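Local coordinates for vacuolar protein sorting-associated protein IST1 (Saccharomyces cerevisiae, PDB 3GGY) that regulates the recruitment of the ATPase VPS4 to the ESCRT-III complex late in multivesicular-body sorting, represented here by its N-terminal domain, at residues I10-C15 / S126-L131; E71-Y76 / R110-A115. One frame throughout, in Å; residues are numbered along the deposited sequence.

In the fold
Both contacts belong to the all-helical, ESCRT-III-like N-terminal domain of IST1, whose long helices 8-46 and 50-82 form a hairpin. Contact 1 sets helix 125-135 against the start of the first hairpin helix, its centre about 19 Å from that of the chain. Contact 2 sets helix 105-115 against the second, its centre about 7 Å from that of the chain. In sequence, contact 2 is nested inside the loop that contact 1 closes. Their centres lie about 13 Å apart, yet the two meet directly: CD1 of Leu128 packs 3.8 Å from CB of Leu112, and CA of Lys129 lies 4.2 Å from CG1 of Ile113. Successive helices 105-115 and 125-135 thus pack against one another.

Contact 1. Residues I10-C15 / S126-L131; sequences IKLKTC and SQLKDL
The carboxamide of Gln127, the one flat side-chain group to touch across this contact, presents its oxygen to Cys15: OE1 lies 3.9 Å from Cys15 SG, while NE2 lies farther off. This is van der Waals contact without a hydrogen bond. The sulfur lies between CB of Gln127 and CD2 of Leu128, 3.4 Å from that CD2. In Cys15, SG is anti to the backbone N (chi1 178°), which directs the sulfur to helix 125-135. Leu131 packs one turn further along its helix. Its CD1 comes within 3.7 Å of Leu12 CA and also touches Leu12 CD1 and Cys15 CB, whereas its CD2 branch meets CE of Lys11 at 3.9 Å. The Lys11 chain bends near its end, and its ammonium group is hydrogen-bonded to the carbonyl of Ile6. Leu12 and Leu128 cross at about a right angle, Leu12 CD1 lying 3.9 Å from Leu128 CD2. The axes of 10-15 and 126-131 run nearly antiparallel, at 160°, and approach to 10.2 Å. Helix 84-87 covers Leu12 through Val84 and Ile87, Phe8 and Leu16 extend the packing along helix 8-46, and Lys129 leans on Val141 and Ile145 of helix 138-147.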
loop_
_atom_site.group_PDB
_atom_site.type_symbol
_atom_site.label_atom_id
_atom_site.label_comp_id
_atom_site.label_asym_id
_atom_site.label_seq_id
_atom_site.Cartn_x
_atom_site.Cartn_y
_atom_site.Cartn_z
ATOM N N ILE A 10 7.893 1.413 -24.269
ATOM C CA ILE A 10 6.785 2.353 -24.372
ATOM C C ILE A 10 5.585 1.865 -23.572
ATOM O O ILE A 10 4.933 2.647 -22.876
ATOM C CB ILE A 10 6.372 2.569 -25.843
ATOM C CG1 ILE A 10 7.533 3.205 -26.612
ATOM C CG2 ILE A 10 5.141 3.454 -25.916
ATOM C CD1 ILE A 10 7.269 3.409 -28.086
ATOM N N LYS A 11 5.294 0.571 -23.664
ATOM C CA LYS A 11 4.173 0.005 -22.928
ATOM C C LYS A 11 4.426 0.106 -21.427
ATOM O O LYS A 11 3.500 0.345 -20.652
ATOM C CB LYS A 11 3.953 -1.460 -23.318
ATOM C CG LYS A 11 3.593 -1.665 -24.780
ATOM C CD LYS A 11 3.040 -3.064 -25.032
ATOM C CE LYS A 11 4.030 -4.141 -24.629
ATOM N NZ LYS A 11 5.302 -4.045 -25.398
ATOM N N LEU A 12 5.681 -0.073 -21.022
ATOM C CA LEU A 12 6.040 0.003 -19.607
ATOM C C LEU A 12 5.901 1.438 -19.105
ATOM O O LEU A 12 5.363 1.679 -18.022
ATOM C CB LEU A 12 7.475 -0.491 -19.388
ATOM C CG LEU A 12 8.017 -0.449 -17.953
ATOM C CD1 LEU A 12 7.148 -1.302 -17.039
ATOM C CD2 LEU A 12 9.455 -0.947 -17.935
ATOM N N LYS A 13 6.379 2.391 -19.900
ATOM C CA LYS A 13 6.295 3.793 -19.521
ATOM C C LYS A 13 4.836 4.184 -19.330
ATOM O O LYS A 13 4.480 4.814 -18.335
ATOM C CB LYS A 13 6.930 4.681 -20.594
ATOM C CG LYS A 13 6.910 6.165 -20.249
ATOM C CD LYS A 13 7.618 7.005 -21.307
ATOM C CE LYS A 13 6.893 6.950 -22.647
ATOM N NZ LYS A 13 7.570 7.777 -23.688
ATOM N N THR A 14 4.000 3.801 -20.291
ATOM C CA THR A 14 2.572 4.097 -20.242
ATOM C C THR A 14 1.952 3.498 -18.985
ATOM O O THR A 14 1.153 4.140 -18.301
ATOM C CB THR A 14 1.832 3.505 -21.460
ATOM O OG1 THR A 14 2.361 4.068 -22.665
ATOM C CG2 THR A 14 0.343 3.806 -21.380
ATOM N N CYS A 15 2.325 2.257 -18.695
ATOM C CA CYS A 15 1.811 1.551 -17.531
ATOM C C CYS A 15 2.202 2.237 -16.226
ATOM O O CYS A 15 1.352 2.506 -15.379
ATOM C CB CYS A 15 2.325 0.109 -17.529
ATOM S SG CYS A 15 1.786 -0.863 -16.099
ATOM N N SER A 126 -1.615 -4.978 -12.508
ATOM C CA SER A 126 -1.573 -6.311 -13.113
ATOM C C SER A 126 -0.798 -6.285 -14.427
ATOM O O SER A 126 -0.211 -7.288 -14.837
ATOM C CB SER A 126 -2.993 -6.845 -13.353
ATOM O OG SER A 126 -3.719 -6.004 -14.231
ATOM N N GLN A 127 -0.796 -5.133 -15.086
ATOM C CA GLN A 127 -0.078 -4.975 -16.346
ATOM C C GLN A 127 1.426 -5.095 -16.131
ATOM O O GLN A 127 2.150 -5.543 -17.019
ATOM C CB GLN A 127 -0.400 -3.616 -16.970
ATOM C CG GLN A 127 -1.767 -3.536 -17.618
ATOM C CD GLN A 127 -2.176 -2.107 -17.917
ATOM O OE1 GLN A 127 -1.362 -1.296 -18.363
ATOM N NE2 GLN A 127 -3.445 -1.793 -17.680
ATOM N N LEU A 128 1.896 -4.688 -14.954
ATOM C CA LEU A 128 3.321 -4.773 -14.648
ATOM C C LEU A 128 3.725 -6.236 -14.580
ATOM O O LEU A 128 4.794 -6.623 -15.064
ATOM C CB LEU A 128 3.634 -4.086 -13.318
ATOM C CG LEU A 128 3.494 -2.563 -13.290
ATOM C CD1 LEU A 128 3.789 -2.062 -11.890
ATOM C CD2 LEU A 128 4.452 -1.931 -14.299
ATOM N N LYS A 129 2.866 -7.052 -13.980
ATOM C CA LYS A 129 3.142 -8.477 -13.880
ATOM C C LYS A 129 3.239 -9.057 -15.284
ATOM O O LYS A 129 4.202 -9.749 -15.612
ATOM C CB LYS A 129 2.033 -9.197 -13.112
ATOM C CG LYS A 129 2.288 -10.688 -12.952
ATOM C CD LYS A 129 1.137 -11.394 -12.253
ATOM C CE LYS A 129 0.017 -11.722 -13.220
ATOM N NZ LYS A 129 0.442 -12.744 -14.217
ATOM N N ASP A 130 2.242 -8.763 -16.114
ATOM C CA ASP A 130 2.231 -9.272 -17.481
ATOM C C ASP A 130 3.486 -8.855 -18.245
ATOM O O ASP A 130 4.086 -9.663 -18.958
ATOM C CB ASP A 130 0.985 -8.785 -18.227
ATOM C CG ASP A 130 -0.303 -9.318 -17.626
ATOM O OD1 ASP A 130 -0.313 -10.481 -17.168
ATOM O OD2 ASP A 130 -1.312 -8.582 -17.625
ATOM N N LEU A 131 3.882 -7.597 -18.099
ATOM C CA LEU A 131 5.070 -7.100 -18.786
ATOM C C LEU A 131 6.348 -7.790 -18.324
ATOM O O LEU A 131 7.195 -8.138 -19.148
ATOM C CB LEU A 131 5.212 -5.591 -18.581
ATOM C CG LEU A 131 4.215 -4.703 -19.323
ATOM C CD1 LEU A 131 4.371 -3.261 -18.862
ATOM C CD2 LEU A 131 4.448 -4.816 -20.824
#

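Contact 2. Residues E71-Y76 / R110-A115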
loop_
_atom_site.group_PDB
_atom_site.type_symbol
_atom_site.label_atom_id
_atom_site.label_comp_id
_atom_site.label_asym_id
_atom_site.label_seq_id
_atom_site.Cartn_x
_atom_site.Cartn_y
_atom_site.Cartn_z
ATOM N N GLU A 71 1.482 4.950 -0.615
ATOM C CA GLU A 71 2.520 5.974 -0.719
ATOM C C GLU A 71 3.845 5.345 -1.134
ATOM O O GLU A 71 4.565 5.883 -1.978
ATOM C CB GLU A 71 2.684 6.698 0.619
ATOM C CG GLU A 71 1.394 7.342 1.111
ATOM C CD GLU A 71 1.531 7.984 2.480
ATOM O OE1 GLU A 71 2.255 7.425 3.331
ATOM O OE2 GLU A 71 0.897 9.038 2.708
ATOM N N ILE A 72 4.160 4.198 -0.547
ATOM C CA ILE A 72 5.399 3.508 -0.870
ATOM C C ILE A 72 5.363 2.990 -2.312
ATOM O O ILE A 72 6.340 3.109 -3.058
ATOM C CB ILE A 72 5.635 2.329 0.100
ATOM C CG1 ILE A 72 5.724 2.852 1.535
ATOM C CG2 ILE A 72 6.902 1.577 -0.295
ATOM C CD1 ILE A 72 5.633 1.773 2.599
ATOM N N LEU A 73 4.234 2.422 -2.719
ATOM C CA LEU A 73 4.130 1.899 -4.074
ATOM C C LEU A 73 4.275 3.016 -5.106
ATOM O O LEU A 73 4.842 2.808 -6.183
ATOM C CB LEU A 73 2.799 1.161 -4.264
ATOM C CG LEU A 73 2.603 -0.082 -3.388
ATOM C CD1 LEU A 73 1.236 -0.694 -3.704
ATOM C CD2 LEU A 73 3.728 -1.098 -3.638
ATOM N N GLU A 74 3.772 4.203 -4.773
ATOM C CA GLU A 74 3.868 5.345 -5.675
ATOM C C GLU A 74 5.342 5.654 -5.897
ATOM O O GLU A 74 5.770 5.893 -7.023
ATOM C CB GLU A 74 3.186 6.578 -5.075
ATOM C CG GLU A 74 3.191 7.787 -6.010
ATOM C CD GLU A 74 2.943 9.106 -5.292
ATOM O OE1 GLU A 74 2.216 9.113 -4.276
ATOM O OE2 GLU A 74 3.470 10.141 -5.758
ATOM N N LEU A 75 6.112 5.657 -4.810
ATOM C CA LEU A 75 7.539 5.927 -4.896
ATOM C C LEU A 75 8.247 4.869 -5.727
ATOM O O LEU A 75 9.133 5.194 -6.511
ATOM C CB LEU A 75 8.166 6.003 -3.500
ATOM C CG LEU A 75 7.818 7.237 -2.669
ATOM C CD1 LEU A 75 8.736 7.274 -1.457
ATOM C CD2 LEU A 75 7.994 8.507 -3.500
ATOM N N TYR A 76 7.858 3.603 -5.567
ATOM C CA TYR A 76 8.485 2.544 -6.351
ATOM C C TYR A 76 8.197 2.745 -7.835
ATOM O O TYR A 76 9.053 2.497 -8.683
ATOM C CB TYR A 76 7.981 1.156 -5.924
ATOM C CG TYR A 76 8.597 0.609 -4.650
ATOM C CD1 TYR A 76 9.954 0.778 -4.371
ATOM C CD2 TYR A 76 7.830 -0.133 -3.749
ATOM C CE1 TYR A 76 10.532 0.224 -3.231
ATOM C CE2 TYR A 76 8.396 -0.696 -2.612
ATOM C CZ TYR A 76 9.747 -0.515 -2.357
ATOM O OH TYR A 76 10.304 -1.077 -1.233
ATOM N N ARG A 110 9.483 -6.048 -7.670
ATOM C CA ARG A 110 8.944 -7.155 -6.889
ATOM C C ARG A 110 7.811 -6.683 -5.982
ATOM O O ARG A 110 6.791 -7.354 -5.861
ATOM C CB ARG A 110 10.044 -7.799 -6.045
ATOM C CG ARG A 110 11.033 -8.607 -6.865
ATOM C CD ARG A 110 12.162 -9.133 -6.000
ATOM N NE ARG A 110 13.111 -9.879 -6.819
ATOM C CZ ARG A 110 12.965 -11.154 -7.160
ATOM N NH1 ARG A 110 11.913 -11.842 -6.741
ATOM N NH2 ARG A 110 13.854 -11.728 -7.962
ATOM N N SER A 111 7.984 -5.521 -5.355
ATOM C CA SER A 111 6.958 -5.001 -4.464
ATOM C C SER A 111 5.660 -4.674 -5.193
ATOM O O SER A 111 4.571 -4.931 -4.682
ATOM C CB SER A 111 7.472 -3.757 -3.729
ATOM O OG SER A 111 8.557 -4.095 -2.870
ATOM N N LEU A 112 5.773 -4.105 -6.387
ATOM C CA LEU A 112 4.588 -3.747 -7.159
ATOM C C LEU A 112 3.824 -4.979 -7.622
ATOM O O LEU A 112 2.595 -5.001 -7.607
ATOM C CB LEU A 112 4.997 -2.882 -8.348
ATOM C CG LEU A 112 5.413 -1.475 -7.911
ATOM C CD1 LEU A 112 6.125 -0.763 -9.057
ATOM C CD2 LEU A 112 4.183 -0.691 -7.471
ATOM N N ILE A 113 4.550 -6.016 -8.019
ATOM C CA ILE A 113 3.901 -7.243 -8.459
ATOM C C ILE A 113 3.227 -7.930 -7.269
ATOM O O ILE A 113 2.098 -8.416 -7.377
ATOM C CB ILE A 113 4.927 -8.183 -9.123
ATOM C CG1 ILE A 113 5.347 -7.578 -10.467
ATOM C CG2 ILE A 113 4.335 -9.577 -9.318
ATOM C CD1 ILE A 113 6.485 -8.318 -11.158
ATOM N N TYR A 114 3.916 -7.958 -6.132
ATOM C CA TYR A 114 3.368 -8.564 -4.927
ATOM C C TYR A 114 2.107 -7.839 -4.476
ATOM O O TYR A 114 1.176 -8.454 -3.950
ATOM C CB TYR A 114 4.396 -8.512 -3.789
ATOM C CG TYR A 114 3.907 -9.184 -2.531
ATOM C CD1 TYR A 114 3.931 -10.570 -2.410
ATOM C CD2 TYR A 114 3.351 -8.444 -1.489
ATOM C CE1 TYR A 114 3.409 -11.207 -1.288
ATOM C CE2 TYR A 114 2.828 -9.073 -0.360
ATOM C CZ TYR A 114 2.860 -10.455 -0.269
ATOM O OH TYR A 114 2.340 -11.086 0.837
ATOM N N ALA A 115 2.079 -6.530 -4.699
ATOM C CA ALA A 115 0.954 -5.700 -4.279
ATOM C C ALA A 115 -0.338 -5.854 -5.068
ATOM O O ALA A 115 -1.401 -5.479 -4.573
ATOM C CB ALA A 115 1.375 -4.237 -4.283
#
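Tyr76 and Ser111 meet obliquely, the serine CB approaching one side of the phenol ring at CE2, 3.4 Å away. The ring gets there with CG anti to the carbonyl carbon (chi1 -78°), which carries it across toward helix 105-115. Their hydroxyls do not bond to each other but share an outside partner, Glu107, one turn before Ser111 on the same helix: its carboxylate is hydrogen-bonded to Tyr76 OH and its backbone carbonyl to Ser111 OG, which satisfies both buried hydroxyls in an otherwise largely apolar contact.

Leu73 and Leu112 slide past each other in opposite directions, touching through their CD2 methyls at 3.9 Å. The CD2 of Leu112 also lies 3.8 Å from Leu73 O, and its other methyl, CD1, reaches CB of Tyr76 at 4.1 Å, so that Leu112 bridges two residues on successive turns of the facing helix. In the ESCRT-III-like fold this is where a shorter helix packs against the second arm of the long helical hairpin; the axes of 71-76 and 110-115 pass 9.9 Å apart at 132°. Leu23 of helix 8-46, the first arm, touches Leu73 as well.

Replacing Tyr76 by an alanine would probably open a gap beside Ser111 and leave the Glu107 carboxylate without its phenol partner. At the other end, the small side chain of Ala115 lets Leu73 come close, its CD1 lying 3.6 Å from Ala115 CB and its CD2 only slightly farther from that methyl. Pro152, just before helix 153-159, lies against both Tyr76 and Ser111.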